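Local structure of NOVW (Streptomyces niveus, 2C0Z) at residues A[69-80]-A[121-129]; A[152-162]-A[173-184]. The protein catalyses the 3-epimerisation of a dTDP-4-keto-6-deoxy sugar, a step toward the deoxysugar of the aminocoumarin antibiotic novobiocin. All coordinates share one frame; numbering follows the deposited sequence. Where two conformers were deposited one is given.

Contact 1 (A[69-80]-A[121-129])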
loop_
_atom_site.group_PDB
_atom_site.type_symbol
_atom_site.label_atom_id
_atom_site.label_comp_id
_atom_site.label_asym_id
_atom_site.label_seq_id
_atom_site.Cartn_x
_atom_site.Cartn_y
_atom_site.Cartn_z
ATOM N N GLY A 69 1.701 19.960 0.344
ATOM C CA GLY A 69 0.297 20.170 0.593
ATOM C C GLY A 69 -0.033 21.648 0.482
ATOM O O GLY A 69 0.840 22.419 0.049
ATOM N N ILE A 70 -1.232 22.079 0.872
ATOM C CA ILE A 70 -2.386 21.262 1.296
ATOM C C ILE A 70 -3.211 20.969 0.050
ATOM O O ILE A 70 -3.724 21.890 -0.588
ATOM C CB ILE A 70 -3.239 22.039 2.329
ATOM C CG1 ILE A 70 -2.417 22.419 3.567
ATOM C CG2 ILE A 70 -4.511 21.243 2.669
ATOM C CD1 ILE A 70 -1.754 21.264 4.297
ATOM N N HIS A 71 -3.304 19.704 -0.331
ATOM C CA HIS A 71 -3.924 19.316 -1.604
ATOM C C HIS A 71 -5.305 18.744 -1.386
ATOM O O HIS A 71 -5.562 18.133 -0.378
ATOM C CB HIS A 71 -3.033 18.327 -2.324
ATOM C CG HIS A 71 -1.681 18.880 -2.654
ATOM N ND1 HIS A 71 -0.608 18.087 -2.994
ATOM C CD2 HIS A 71 -1.235 20.157 -2.678
ATOM C CE1 HIS A 71 0.443 18.865 -3.204
ATOM N NE2 HIS A 71 0.093 20.122 -3.015
ATOM N N PHE A 72 -6.183 18.936 -2.359
ATOM C CA PHE A 72 -7.538 18.407 -2.329
ATOM C C PHE A 72 -8.057 18.246 -3.732
ATOM O O PHE A 72 -7.469 18.753 -4.694
ATOM C CB PHE A 72 -8.499 19.290 -1.513
ATOM C CG PHE A 72 -8.779 20.627 -2.143
ATOM C CD1 PHE A 72 -7.867 21.657 -2.032
ATOM C CD2 PHE A 72 -9.938 20.837 -2.875
ATOM C CE1 PHE A 72 -8.097 22.886 -2.593
ATOM C CE2 PHE A 72 -10.172 22.079 -3.450
ATOM C CZ PHE A 72 -9.227 23.102 -3.302
ATOM N N VAL A 73 -9.177 17.544 -3.821
ATOM C CA VAL A 73 -9.878 17.327 -5.081
ATOM C C VAL A 73 -11.274 17.960 -5.020
ATOM O O VAL A 73 -12.008 17.827 -4.033
ATOM C CB VAL A 73 -9.943 15.811 -5.409
ATOM C CG1 VAL A 73 -10.811 15.573 -6.615
ATOM C CG2 VAL A 73 -8.526 15.245 -5.616
ATOM N N ASP A 74 -11.646 18.661 -6.093
ATOM C CA ASP A 74 -12.957 19.275 -6.186
ATOM C C ASP A 74 -14.072 18.287 -5.910
ATOM O O ASP A 74 -13.970 17.109 -6.273
ATOM C CB ASP A 74 -13.182 19.840 -7.609
ATOM C CG ASP A 74 -12.209 20.931 -7.967
ATOM O OD1 ASP A 74 -11.555 21.484 -7.062
ATOM O OD2 ASP A 74 -11.987 21.282 -9.144
ATOM N N VAL A 75 -15.145 18.774 -5.287
ATOM C CA VAL A 75 -16.343 17.980 -5.033
ATOM C C VAL A 75 -17.552 18.642 -5.715
ATOM O O VAL A 75 -17.864 19.772 -5.390
ATOM C CB VAL A 75 -16.632 17.849 -3.522
ATOM C CG1 VAL A 75 -17.703 16.804 -3.256
ATOM C CG2 VAL A 75 -15.303 17.534 -2.736
ATOM N N PRO A 76 -18.217 17.977 -6.658
ATOM C CA PRO A 76 -17.874 16.652 -7.177
ATOM C C PRO A 76 -16.639 16.691 -8.082
ATOM O O PRO A 76 -16.223 17.741 -8.570
ATOM C CB PRO A 76 -19.124 16.264 -8.006
ATOM C CG PRO A 76 -20.105 17.307 -7.742
ATOM C CD PRO A 76 -19.398 18.539 -7.337
ATOM N N PRO A 77 -16.033 15.536 -8.332
ATOM C CA PRO A 77 -16.515 14.229 -7.879
ATOM C C PRO A 77 -16.031 13.847 -6.460
ATOM O O PRO A 77 -16.504 12.891 -5.849
ATOM C CB PRO A 77 -15.883 13.286 -8.916
ATOM C CG PRO A 77 -14.610 13.924 -9.262
ATOM C CD PRO A 77 -14.817 15.428 -9.155
ATOM N N GLY A 78 -15.069 14.606 -5.971
ATOM C CA GLY A 78 -14.421 14.326 -4.717
ATOM C C GLY A 78 -13.466 13.159 -4.824
ATOM O O GLY A 78 -13.457 12.393 -5.785
ATOM N N GLN A 79 -12.666 13.025 -3.795
ATOM C CA GLN A 79 -11.729 11.914 -3.668
ATOM C C GLN A 79 -11.517 11.663 -2.184
ATOM O O GLN A 79 -11.368 12.614 -1.425
ATOM C CB GLN A 79 -10.381 12.282 -4.287
ATOM C CG GLN A 79 -9.337 11.165 -4.210
ATOM C CD GLN A 79 -7.961 11.649 -4.553
ATOM O OE1 GLN A 79 -7.291 12.256 -3.713
ATOM N NE2 GLN A 79 -7.527 11.400 -5.785
ATOM N N ALA A 80 -11.514 10.405 -1.795
ATOM C CA ALA A 80 -11.130 10.013 -0.448
ATOM C C ALA A 80 -9.774 9.335 -0.507
ATOM O O ALA A 80 -9.430 8.745 -1.510
ATOM C CB ALA A 80 -12.122 9.062 0.098
ATOM N N TYR A 121 -7.692 7.931 7.251
ATOM C CA TYR A 121 -8.666 7.997 6.183
ATOM C C TYR A 121 -9.276 9.389 6.194
ATOM O O TYR A 121 -9.709 9.884 7.229
ATOM C CB TYR A 121 -9.755 6.955 6.355
ATOM C CG TYR A 121 -10.914 7.162 5.415
ATOM C CD1 TYR A 121 -10.785 6.858 4.064
ATOM C CD2 TYR A 121 -12.128 7.671 5.858
ATOM C CE1 TYR A 121 -11.825 7.057 3.180
ATOM C CE2 TYR A 121 -13.169 7.872 4.962
ATOM C CZ TYR A 121 -12.996 7.566 3.629
ATOM O OH TYR A 121 -14.044 7.732 2.715
ATOM N N LEU A 122 -9.292 10.008 5.036
ATOM C CA LEU A 122 -9.933 11.312 4.872
ATOM C C LEU A 122 -10.922 11.299 3.740
ATOM O O LEU A 122 -10.646 10.797 2.657
ATOM C CB LEU A 122 -8.924 12.433 4.697
ATOM C CG LEU A 122 -7.844 12.288 3.658
ATOM C CD1 LEU A 122 -7.464 13.631 3.082
ATOM C CD2 LEU A 122 -6.608 11.626 4.257
ATOM N N SER A 123 -12.101 11.814 4.037
ATOM C CA SER A 123 -13.206 11.838 3.107
ATOM C C SER A 123 -13.092 12.991 2.098
ATOM O O SER A 123 -12.166 13.797 2.125
ATOM C CB SER A 123 -14.521 12.045 3.898
ATOM O OG SER A 123 -14.795 10.993 4.794
ATOM N N GLU A 124 -14.076 13.073 1.214
ATOM C CA GLU A 124 -14.108 14.098 0.191
ATOM C C GLU A 124 -14.153 15.501 0.800
ATOM O O GLU A 124 -14.753 15.743 1.857
ATOM C CB GLU A 124 -15.321 13.882 -0.722
ATOM C CG GLU A 124 -15.385 12.541 -1.426
ATOM C CD GLU A 124 -15.867 11.327 -0.601
ATOM O OE1 GLU A 124 -16.155 11.381 0.639
ATOM O OE2 GLU A 124 -15.930 10.241 -1.236
ATOM N N GLY A 125 -13.459 16.410 0.146
ATOM C CA GLY A 125 -13.426 17.808 0.560
ATOM C C GLY A 125 -12.380 18.140 1.614
ATOM O O GLY A 125 -12.250 19.300 2.009
ATOM N N ILE A 126 -11.672 17.119 2.102
ATOM C CA ILE A 126 -10.626 17.267 3.106
ATOM C C ILE A 126 -9.308 17.433 2.426
ATOM O O ILE A 126 -8.982 16.725 1.464
ATOM C CB ILE A 126 -10.597 16.056 4.083
ATOM C CG1 ILE A 126 -11.963 15.868 4.748
ATOM C CG2 ILE A 126 -9.502 16.210 5.113
ATOM C CD1 ILE A 126 -12.396 17.056 5.534
ATOM N N GLY A 127 -8.542 18.421 2.866
ATOM C CA GLY A 127 -7.214 18.642 2.348
ATOM C C GLY A 127 -6.154 17.861 3.111
ATOM O O GLY A 127 -6.333 17.502 4.270
ATOM N N HIS A 128 -5.049 17.593 2.445
ATOM C CA HIS A 128 -4.003 16.755 3.014
ATOM C C HIS A 128 -2.647 17.391 2.768
ATOM O O HIS A 128 -2.342 17.899 1.685
ATOM C CB HIS A 128 -4.064 15.358 2.406
ATOM C CG HIS A 128 -3.013 14.438 2.937
ATOM N ND1 HIS A 128 -1.957 13.995 2.167
ATOM C CD2 HIS A 128 -2.836 13.903 4.172
ATOM C CE1 HIS A 128 -1.165 13.240 2.914
ATOM N NE2 HIS A 128 -1.674 13.169 4.134
ATOM N N GLY A 129 -1.791 17.280 3.755
ATOM C CA GLY A 129 -0.405 17.640 3.641
ATOM C C GLY A 129 0.438 16.864 4.635
ATOM O O GLY A 129 -0.078 16.166 5.517
HETATM O O HOH W 1 -6.728 15.257 0.110
HETATM O O HOH W 2 -12.134 15.639 -2.351
HETATM O O HOH W 3 -9.687 15.976 -1.215
HETATM O O HOH W 4 -16.234 10.887 -3.958
HETATM O O HOH W 5 -9.669 13.085 0.657
#
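H71 and H128 face each other as an antiparallel hydrogen-bonded pair, H71 N bonding to H128 O (2.9 Å) and H128 N returning a bond to H71 O. Both imidazoles leave the sheet on the same face. They stay apart, ND1 to ND1 6.7 Å, and each is held from outside: H71 NE2 by D177, H128 NE2 by D92. I70, beside H71, lies along the glycines of the partner strand, its CG2 resting 3.8 Å from G127 CA and its CD1 reaching G129 CA. Beyond F72 the strands part and water fills in: one molecule joins V73 O, Q79 N and G125 N, another V73 N and I126 O. In the returning loop V75 CG2 packs on the backbone of G125 in the type II turn S123-I126. E124 CG lies anti to the carbonyl carbon (chi1 -58°), against Q79 N and G78 CA; the bend at chi2 turns the carboxylate so that OE2 shares a water with P77 O. Farther on, A80 CB meets the hydroxyl end of Y121, 3.7 Å from CE1. Such neighbouring antiparallel strands belong to the RmlC-like cupin barrel, where H71 and H128, by similarity proton acceptor and substrate-binding residue, probably line the active site.

Contact 2 (A[152-162]-A[173-184]). With SO4 (sulfate ion), chain B.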
loop_
_atom_site.group_PDB
_atom_site.type_symbol
_atom_site.label_atom_id
_atom_site.label_comp_id
_atom_site.label_asym_id
_atom_site.label_seq_id
_atom_site.Cartn_x
_atom_site.Cartn_y
_atom_site.Cartn_z
ATOM N N GLU A 152 -7.581 18.498 -9.217
ATOM C CA GLU A 152 -6.665 18.553 -8.072
ATOM C C GLU A 152 -6.131 19.949 -7.845
ATOM O O GLU A 152 -5.491 20.549 -8.725
ATOM C CB GLU A 152 -5.487 17.592 -8.177
ATOM C CG GLU A 152 -4.793 17.481 -6.812
ATOM C CD GLU A 152 -3.655 16.491 -6.800
ATOM O OE1 GLU A 152 -3.856 15.368 -7.292
ATOM O OE2 GLU A 152 -2.567 16.836 -6.286
ATOM N N HIS A 153 -6.386 20.470 -6.650
ATOM C CA HIS A 153 -6.010 21.824 -6.318
ATOM C C HIS A 153 -5.351 21.868 -4.953
ATOM O O HIS A 153 -5.125 20.825 -4.324
ATOM C CB HIS A 153 -7.244 22.701 -6.423
ATOM C CG HIS A 153 -7.851 22.659 -7.792
ATOM N ND1 HIS A 153 -9.133 22.223 -8.044
ATOM C CD2 HIS A 153 -7.307 22.945 -8.997
ATOM C CE1 HIS A 153 -9.361 22.285 -9.342
ATOM N NE2 HIS A 153 -8.263 22.698 -9.943
ATOM N N GLY A 154 -4.994 23.068 -4.518
ATOM C CA GLY A 154 -4.378 23.186 -3.215
ATOM C C GLY A 154 -4.471 24.559 -2.606
ATOM O O GLY A 154 -4.859 25.527 -3.277
ATOM N N VAL A 155 -4.132 24.619 -1.327
ATOM C CA VAL A 155 -3.905 25.883 -0.663
ATOM C C VAL A 155 -2.500 25.904 -0.063
ATOM O O VAL A 155 -1.855 24.873 0.133
ATOM C CB VAL A 155 -5.023 26.221 0.361
ATOM C CG1 VAL A 155 -6.402 26.180 -0.257
ATOM C CG2 VAL A 155 -4.976 25.372 1.539
ATOM N N HIS A 156 -2.025 27.094 0.228
ATOM C CA HIS A 156 -0.671 27.288 0.697
ATOM C C HIS A 156 -0.472 26.649 2.065
ATOM O O HIS A 156 -1.232 26.920 2.997
ATOM C CB HIS A 156 -0.337 28.769 0.782
ATOM C CG HIS A 156 1.121 29.039 0.722
ATOM N ND1 HIS A 156 1.974 28.739 1.757
ATOM C CD2 HIS A 156 1.880 29.605 -0.246
ATOM C CE1 HIS A 156 3.205 29.075 1.415
ATOM N NE2 HIS A 156 3.170 29.625 0.214
ATOM N N PRO A 157 0.528 25.778 2.203
ATOM C CA PRO A 157 0.719 25.103 3.499
ATOM C C PRO A 157 1.196 26.013 4.631
ATOM O O PRO A 157 1.102 25.625 5.793
ATOM C CB PRO A 157 1.753 24.016 3.174
ATOM C CG PRO A 157 2.483 24.514 2.035
ATOM C CD PRO A 157 1.518 25.341 1.196
ATOM N N LEU A 158 1.658 27.227 4.303
ATOM C CA LEU A 158 1.989 28.218 5.318
ATOM C C LEU A 158 0.877 29.267 5.486
ATOM O O LEU A 158 1.099 30.339 6.069
ATOM C CB LEU A 158 3.344 28.883 4.993
ATOM C CG LEU A 158 4.511 27.927 4.739
ATOM C CD1 LEU A 158 5.805 28.748 4.526
ATOM C CD2 LEU A 158 4.700 26.965 5.837
ATOM N N ASP A 159 -0.339 28.937 5.047
ATOM C CA ASP A 159 -1.505 29.810 5.208
ATOM C C ASP A 159 -1.640 30.312 6.664
ATOM O O ASP A 159 -1.490 29.530 7.611
ATOM C CB ASP A 159 -2.781 29.064 4.845
ATOM C CG ASP A 159 -3.992 29.895 5.088
ATOM O OD1 ASP A 159 -4.314 30.697 4.194
ATOM O OD2 ASP A 159 -4.637 29.863 6.166
ATOM N N PRO A 160 -1.927 31.605 6.855
ATOM C CA PRO A 160 -2.006 32.176 8.207
ATOM C C PRO A 160 -3.264 31.859 9.053
ATOM O O PRO A 160 -3.187 31.976 10.290
ATOM C CB PRO A 160 -1.907 33.686 7.940
ATOM C CG PRO A 160 -2.510 33.854 6.619
ATOM C CD PRO A 160 -2.115 32.623 5.806
ATOM N N GLU A 161 -4.391 31.546 8.432
ATOM C CA GLU A 161 -5.570 31.084 9.172
ATOM C C GLU A 161 -5.304 29.698 9.746
ATOM O O GLU A 161 -5.685 29.409 10.884
ATOM C CB GLU A 161 -6.831 31.039 8.290
ATOM C CG GLU A 161 -7.432 32.367 7.901
ATOM C CD GLU A 161 -8.678 32.188 7.071
ATOM O OE1 GLU A 161 -8.559 31.995 5.845
ATOM O OE2 GLU A 161 -9.793 32.252 7.637
ATOM N N LEU A 162 -4.675 28.822 8.957
ATOM C CA LEU A 162 -4.350 27.485 9.436
ATOM C C LEU A 162 -3.191 27.530 10.425
ATOM O O LEU A 162 -3.252 26.900 11.472
ATOM C CB LEU A 162 -4.017 26.564 8.244
ATOM C CG LEU A 162 -5.095 26.449 7.160
ATOM C CD1 LEU A 162 -4.599 25.599 6.011
ATOM C CD2 LEU A 162 -6.409 25.861 7.694
ATOM N N LEU A 173 9.356 23.647 0.187
ATOM C CA LEU A 173 8.141 23.650 -0.643
ATOM C C LEU A 173 8.490 23.560 -2.118
ATOM O O LEU A 173 9.446 24.195 -2.581
ATOM C CB LEU A 173 7.345 24.956 -0.420
ATOM C CG LEU A 173 6.338 25.045 0.725
ATOM C CD1 LEU A 173 6.799 24.384 1.973
ATOM C CD2 LEU A 173 5.954 26.491 0.969
ATOM N N SER A 174 7.695 22.807 -2.869
ATOM C CA SER A 174 7.772 22.760 -4.315
ATOM C C SER A 174 7.239 24.084 -4.864
ATOM O O SER A 174 6.507 24.781 -4.164
ATOM C CB SER A 174 6.905 21.632 -4.844
ATOM O OG SER A 174 5.527 21.920 -4.595
ATOM N N PRO A 175 7.575 24.433 -6.100
ATOM C CA PRO A 175 7.035 25.660 -6.695
ATOM C C PRO A 175 5.505 25.681 -6.645
ATOM O O PRO A 175 4.908 26.714 -6.299
ATOM C CB PRO A 175 7.585 25.622 -8.136
ATOM C CG PRO A 175 8.826 24.808 -8.031
ATOM C CD PRO A 175 8.527 23.746 -7.004
ATOM N N ARG A 176 4.879 24.540 -6.917
ATOM C CA ARG A 176 3.424 24.426 -6.871
ATOM C C ARG A 176 2.898 24.885 -5.503
ATOM O O ARG A 176 1.960 25.666 -5.438
ATOM C CB ARG A 176 2.988 22.999 -7.159
ATOM C CG ARG A 176 1.576 22.676 -6.770
ATOM C CD ARG A 176 1.211 21.209 -6.715
ATOM N NE ARG A 176 -0.190 21.082 -6.302
ATOM C CZ ARG A 176 -0.876 19.948 -6.298
ATOM N NH1 ARG A 176 -0.294 18.820 -6.681
ATOM N NH2 ARG A 176 -2.150 19.946 -5.905
ATOM N N ASP A 177 3.457 24.374 -4.413
ATOM C CA ASP A 177 2.916 24.704 -3.092
ATOM C C ASP A 177 3.303 26.115 -2.633
ATOM O O ASP A 177 2.538 26.772 -1.940
ATOM C CB ASP A 177 3.323 23.643 -2.066
ATOM C CG ASP A 177 2.710 22.304 -2.350
ATOM O OD1 ASP A 177 1.651 22.247 -3.028
ATOM O OD2 ASP A 177 3.221 21.217 -1.939
ATOM N N GLN A 178 4.462 26.596 -3.080
ATOM C CA GLN A 178 4.900 27.962 -2.782
ATOM C C GLN A 178 3.944 28.963 -3.426
ATOM O O GLN A 178 3.692 30.027 -2.865
ATOM C CB GLN A 178 6.312 28.215 -3.338
ATOM C CG GLN A 178 7.449 27.600 -2.591
ATOM C CD GLN A 178 8.811 27.948 -3.217
ATOM O OE1 GLN A 178 9.085 29.117 -3.494
ATOM N NE2 GLN A 178 9.649 26.942 -3.433
ATOM N N ASP A 179 3.417 28.605 -4.592
ATOM C CA ASP A 179 2.590 29.506 -5.403
ATOM C C ASP A 179 1.086 29.341 -5.150
ATOM O O ASP A 179 0.263 30.052 -5.726
ATOM C CB ASP A 179 2.872 29.286 -6.894
ATOM C CG ASP A 179 4.279 29.713 -7.293
ATOM O OD1 ASP A 179 4.966 30.415 -6.515
ATOM O OD2 ASP A 179 4.779 29.368 -8.372
ATOM N N ALA A 180 0.721 28.437 -4.255
ATOM C CA ALA A 180 -0.687 28.160 -4.005
ATOM C C ALA A 180 -1.379 29.314 -3.288
ATOM O O ALA A 180 -0.751 30.062 -2.541
ATOM C CB ALA A 180 -0.817 26.924 -3.161
ATOM N N LEU A 181 -2.685 29.395 -3.519
ATOM C CA LEU A 181 -3.531 30.407 -2.899
ATOM C C LEU A 181 -3.596 30.224 -1.405
ATOM O O LEU A 181 -3.596 29.104 -0.890
ATOM C CB LEU A 181 -4.951 30.315 -3.435
ATOM C CG LEU A 181 -5.210 30.690 -4.893
ATOM C CD1 LEU A 181 -6.684 30.809 -5.132
ATOM C CD2 LEU A 181 -4.528 31.913 -5.261
ATOM N N LEU A 182 -3.670 31.341 -0.700
ATOM C CA LEU A 182 -4.141 31.334 0.686
ATOM C C LEU A 182 -5.539 30.760 0.772
ATOM O O LEU A 182 -6.318 30.821 -0.174
ATOM C CB LEU A 182 -4.137 32.725 1.265
ATOM C CG LEU A 182 -2.782 33.400 1.270
ATOM C CD1 LEU A 182 -2.920 34.722 2.009
ATOM C CD2 LEU A 182 -1.749 32.533 1.921
ATOM N N LEU A 183 -5.856 30.194 1.935
ATOM C CA LEU A 183 -7.182 29.639 2.173
ATOM C C LEU A 183 -8.303 30.654 1.838
ATOM O O LEU A 183 -9.234 30.325 1.143
ATOM C CB LEU A 183 -7.303 29.150 3.622
ATOM C CG LEU A 183 -8.644 28.519 4.002
ATOM C CD1 LEU A 183 -8.780 27.182 3.288
ATOM C CD2 LEU A 183 -8.761 28.367 5.500
ATOM N N ALA A 184 -8.163 31.878 2.327
ATOM C CA ALA A 184 -9.168 32.916 2.118
ATOM C C ALA A 184 -9.251 33.334 0.652
ATOM O O ALA A 184 -10.347 33.670 0.169
ATOM C CB ALA A 184 -8.862 34.129 2.998
HETATM S S SO4 B . 4.787 18.874 -7.000
HETATM O O1 SO4 B . 3.724 17.945 -7.391
HETATM O O2 SO4 B . 6.021 18.117 -6.731
HETATM O O3 SO4 B . 4.974 19.822 -8.106
HETATM O O4 SO4 B . 4.365 19.630 -5.809
HETATM O O HOH W 6 -3.811 27.276 -5.251
HETATM O O HOH W 7 -0.837 23.552 -2.430
HETATM O O HOH W 8 -6.232 32.585 4.498
#
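E152 OE2 takes two N-H groups from one guanidinium, NH1 of R176 at 3.0 Å and NH2 of R176 slightly farther. R176 comes end-on with the oxygen in its own plane, whereas the carboxylate, met on its anti side, is turned 36° from that plane. The arginine chain, extended from CG to NE, spans the distance from the short helix 175-178 to strand 152-154. S174 caps this helix, its OG accepting from D177 N and donating to a sulfate oxygen; the sulfate probably came from the crystallisation liquor. E152 and R176 are substrate-binding residues by similarity, and D177 adjoins R176, so here strand 152-154, outermost in its cupin sheet within this chain, and the C-terminal helical region meet beside the probable active site. Farther along, H156 N bonds to L181 O (2.8 Å). The H156 ring stands with CG anti to the backbone N (chi1 -157°), bringing one face under D177 O, 3.3 Å above the plane, and A180 O to its edge. Its ND1 accepts from L158 N almost in the ring plane, which fixes the ring's rotation within the type I turn H156-D159. L173 CD2 reaches CE1 of H156, and the P157 ring slides past the same leucine. At the other end D159 divides its oxygens: OD1 receives L183 N from above the carboxylate plane (2.8 Å), and OD2 uses its anti lone pair for L162 N in an Asx motif. A water ties D159 OD1 to E161 OE1 and A184 N. Beside this polar group L183 CD2 lies 4.1 Å from L162 CD2, while P160 CD touches L182 CD2.

Along the chain, strand 67-73 carries the first half of contact 1, and some forty residues, largely strand, pass before 121-129 returns to close that loop. Contact 2 opens only afterwards, at 152-162, and closes over a short helix-free and strand-free excursion when 173-184 comes back. The two are therefore in series, neither nested nor crossed. They share one sheet, since strand 67-73 lies between strands 126-132 and 152-154. Two side-chain bonds probably join them: H71 NE2 to D177 OD1 (2.6 Å) and D74 OD1 to H153 ND1 (2.7 Å). Together they connect the inner strands of the sheet, strand 152-154 and the C-terminal helical segment.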